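Local atomic coordinates of hydroxylacyl-CoA dehydrogenase (PDB entry 5BKA), a protein that is an NTF2-like (SnoaL-type) protein that probably takes part in biosynthesis of the polyketide antibiotic actinorhodin. Residues B[28-33]-B[60-65]. Sequence-based numbering, arbitrary orientation.
Sequences RDFAGY and AVLEDF
Two helices of the NTF2-like alpha+beta fold, the short helix 30-35 and the longer helix 54-67, meet through Phe30, Tyr33 and Leu62. Leu62 is wedged against two aromatic rings of the short helix: its CB sits over one face of the Phe30 ring, 4.0 Å from the centroid, in a CH-pi contact 26° off the ring normal. The touch falls toward the rim, where Leu62 CB lies 3.6 Å from Phe30 CD1. Phenylalanine suits the place because a flat ring can lie broadside against an aliphatic chain; Arg28 CA lies over the rim of the opposite face. His66 adds an edge-to-face ring contact with Phe30. The first torsion of Leu62 (chi1 -66°) sets CG beside the backbone N, and CD1 then lies against both Phe30 CD1 (3.7 Å) and Tyr33 CD2 (3.5 Å). There the leucine meets the tyrosine ring obliquely, the two side chains crossing at about a right angle. Leucine fits because its CB lies over the Phe30 face while its CD1 methyl fills the angle between Phe30 and Tyr33. In this fold helices pack over a curved beta-sheet, and Tyr33 ties helix 30-35 to it: the hydroxyl is hydrogen-bonded to Arg136 of strand 132-140. Leu25 of helix 10-26 touches both Tyr33 and Leu62, joining a third helix to the cluster. With an alanine at Phe30, Leu62 CB and CD1 would probably lose the ring they pack on, leaving a gap between the two helices. At the solvent-exposed margin, Glu63 lays its aliphatic CG 4.3 Å from Phe30 CD2. Asp29 caps the short helix, its OD1 accepting a hydrogen bond from Gly32 N (2.9 Å) well above the carboxylate plane; a short acidic side chain can reach back to this first-turn N-H, and a CB at Gly32 would run into Asp29 OD2.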
loop_
_atom_site.group_PDB
_atom_site.type_symbol
_atom_site.label_atom_id
_atom_site.label_comp_id
_atom_site.label_asym_id
_atom_site.label_seq_id
_atom_site.Cartn_x
_atom_site.Cartn_y
_atom_site.Cartn_z
ATOM N N ARG B 28 14.969 10.244 -6.722
ATOM C CA ARG B 28 16.133 10.329 -7.602
ATOM C C ARG B 28 17.440 9.955 -6.921
ATOM O O ARG B 28 18.490 10.516 -7.256
ATOM C CB ARG B 28 16.320 11.721 -8.177
ATOM C CG ARG B 28 15.606 12.093 -9.395
ATOM C CD ARG B 28 14.902 13.398 -9.305
ATOM N NE ARG B 28 15.915 14.416 -9.010
ATOM C CZ ARG B 28 15.946 15.654 -9.498
ATOM N NH1 ARG B 28 15.302 15.947 -10.650
ATOM N NH2 ARG B 28 16.856 16.494 -9.040
ATOM N N ASP B 29 17.390 9.031 -5.967
ATOM C CA ASP B 29 18.603 8.450 -5.403
ATOM C C ASP B 29 18.901 7.149 -6.143
ATOM O O ASP B 29 18.729 6.051 -5.620
ATOM C CB ASP B 29 18.431 8.231 -3.909
ATOM C CG ASP B 29 19.678 7.693 -3.246
ATOM O OD1 ASP B 29 20.756 7.718 -3.872
ATOM O OD2 ASP B 29 19.568 7.257 -2.083
ATOM N N PHE B 30 19.317 7.295 -7.403
ATOM C CA PHE B 30 19.504 6.119 -8.250
ATOM C C PHE B 30 20.652 5.244 -7.757
ATOM O O PHE B 30 20.583 4.013 -7.847
ATOM C CB PHE B 30 19.725 6.553 -9.698
ATOM C CG PHE B 30 18.578 7.326 -10.268
ATOM C CD1 PHE B 30 17.275 6.904 -10.059
ATOM C CD2 PHE B 30 18.793 8.485 -10.988
ATOM C CE1 PHE B 30 16.206 7.618 -10.570
ATOM C CE2 PHE B 30 17.732 9.204 -11.502
ATOM C CZ PHE B 30 16.438 8.771 -11.293
ATOM N N ALA B 31 21.719 5.857 -7.237
ATOM C CA ALA B 31 22.819 5.077 -6.676
ATOM C C ALA B 31 22.393 4.361 -5.398
ATOM O O ALA B 31 22.732 3.189 -5.193
ATOM C CB ALA B 31 24.022 5.983 -6.413
ATOM N N GLY B 32 21.653 5.050 -4.527
ATOM C CA GLY B 32 21.133 4.398 -3.336
ATOM C C GLY B 32 20.188 3.259 -3.665
ATOM O O GLY B 32 20.198 2.219 -3.002
ATOM N N TYR B 33 19.357 3.440 -4.694
ATOM C CA TYR B 33 18.464 2.371 -5.127
ATOM C C TYR B 33 19.259 1.177 -5.637
ATOM O O TYR B 33 18.975 0.027 -5.280
ATOM C CB TYR B 33 17.512 2.894 -6.203
ATOM C CG TYR B 33 16.658 1.835 -6.867
ATOM C CD1 TYR B 33 15.481 1.394 -6.278
ATOM C CD2 TYR B 33 17.025 1.286 -8.089
ATOM C CE1 TYR B 33 14.694 0.430 -6.887
ATOM C CE2 TYR B 33 16.246 0.324 -8.704
ATOM C CZ TYR B 33 15.083 -0.100 -8.100
ATOM O OH TYR B 33 14.307 -1.058 -8.712
ATOM N N ALA B 60 22.791 3.560 -14.728
ATOM C CA ALA B 60 22.722 4.121 -16.074
ATOM C C ALA B 60 21.317 3.999 -16.645
ATOM O O ALA B 60 20.784 4.953 -17.220
ATOM C CB ALA B 60 23.735 3.426 -16.984
ATOM N N VAL B 61 20.710 2.816 -16.509
ATOM C CA VAL B 61 19.354 2.599 -17.009
ATOM C C VAL B 61 18.376 3.570 -16.355
ATOM O O VAL B 61 17.473 4.107 -17.010
ATOM C CB VAL B 61 18.936 1.133 -16.786
ATOM C CG1 VAL B 61 17.431 1.010 -16.636
ATOM C CG2 VAL B 61 19.437 0.262 -17.925
ATOM N N LEU B 62 18.552 3.826 -15.058
ATOM C CA LEU B 62 17.627 4.705 -14.351
ATOM C C LEU B 62 17.737 6.144 -14.841
ATOM O O LEU B 62 16.717 6.813 -15.043
ATOM C CB LEU B 62 17.886 4.637 -12.848
ATOM C CG LEU B 62 17.594 3.307 -12.158
ATOM C CD1 LEU B 62 18.030 3.350 -10.704
ATOM C CD2 LEU B 62 16.119 2.945 -12.269
ATOM N N GLU B 63 18.964 6.642 -15.022
ATOM C CA GLU B 63 19.163 7.972 -15.592
ATOM C C GLU B 63 18.516 8.113 -16.966
ATOM O O GLU B 63 17.898 9.144 -17.260
ATOM C CB GLU B 63 20.654 8.290 -15.660
ATOM C CG GLU B 63 21.140 9.130 -14.497
ATOM C CD GLU B 63 22.647 9.160 -14.377
ATOM O OE1 GLU B 63 23.298 9.788 -15.236
ATOM O OE2 GLU B 63 23.178 8.538 -13.434
ATOM N N ASP B 64 18.661 7.101 -17.830
ATOM C CA ASP B 64 18.184 7.233 -19.205
ATOM C C ASP B 64 16.662 7.313 -19.257
ATOM O O ASP B 64 16.098 8.234 -19.862
ATOM C CB ASP B 64 18.687 6.073 -20.064
ATOM C CG ASP B 64 18.489 6.330 -21.549
ATOM O OD1 ASP B 64 17.333 6.288 -22.014
ATOM O OD2 ASP B 64 19.489 6.583 -22.250
ATOM N N PHE B 65 15.977 6.357 -18.627
ATOM C CA PHE B 65 14.521 6.408 -18.555
ATOM C C PHE B 65 14.030 7.618 -17.770
ATOM O O PHE B 65 12.833 7.924 -17.801
ATOM C CB PHE B 65 13.978 5.124 -17.921
ATOM C CG PHE B 65 13.980 3.933 -18.846
ATOM C CD1 PHE B 65 14.545 2.732 -18.446
ATOM C CD2 PHE B 65 13.412 4.012 -20.108
ATOM C CE1 PHE B 65 14.551 1.635 -19.288
ATOM C CE2 PHE B 65 13.412 2.916 -20.955
ATOM C CZ PHE B 65 13.983 1.727 -20.543
#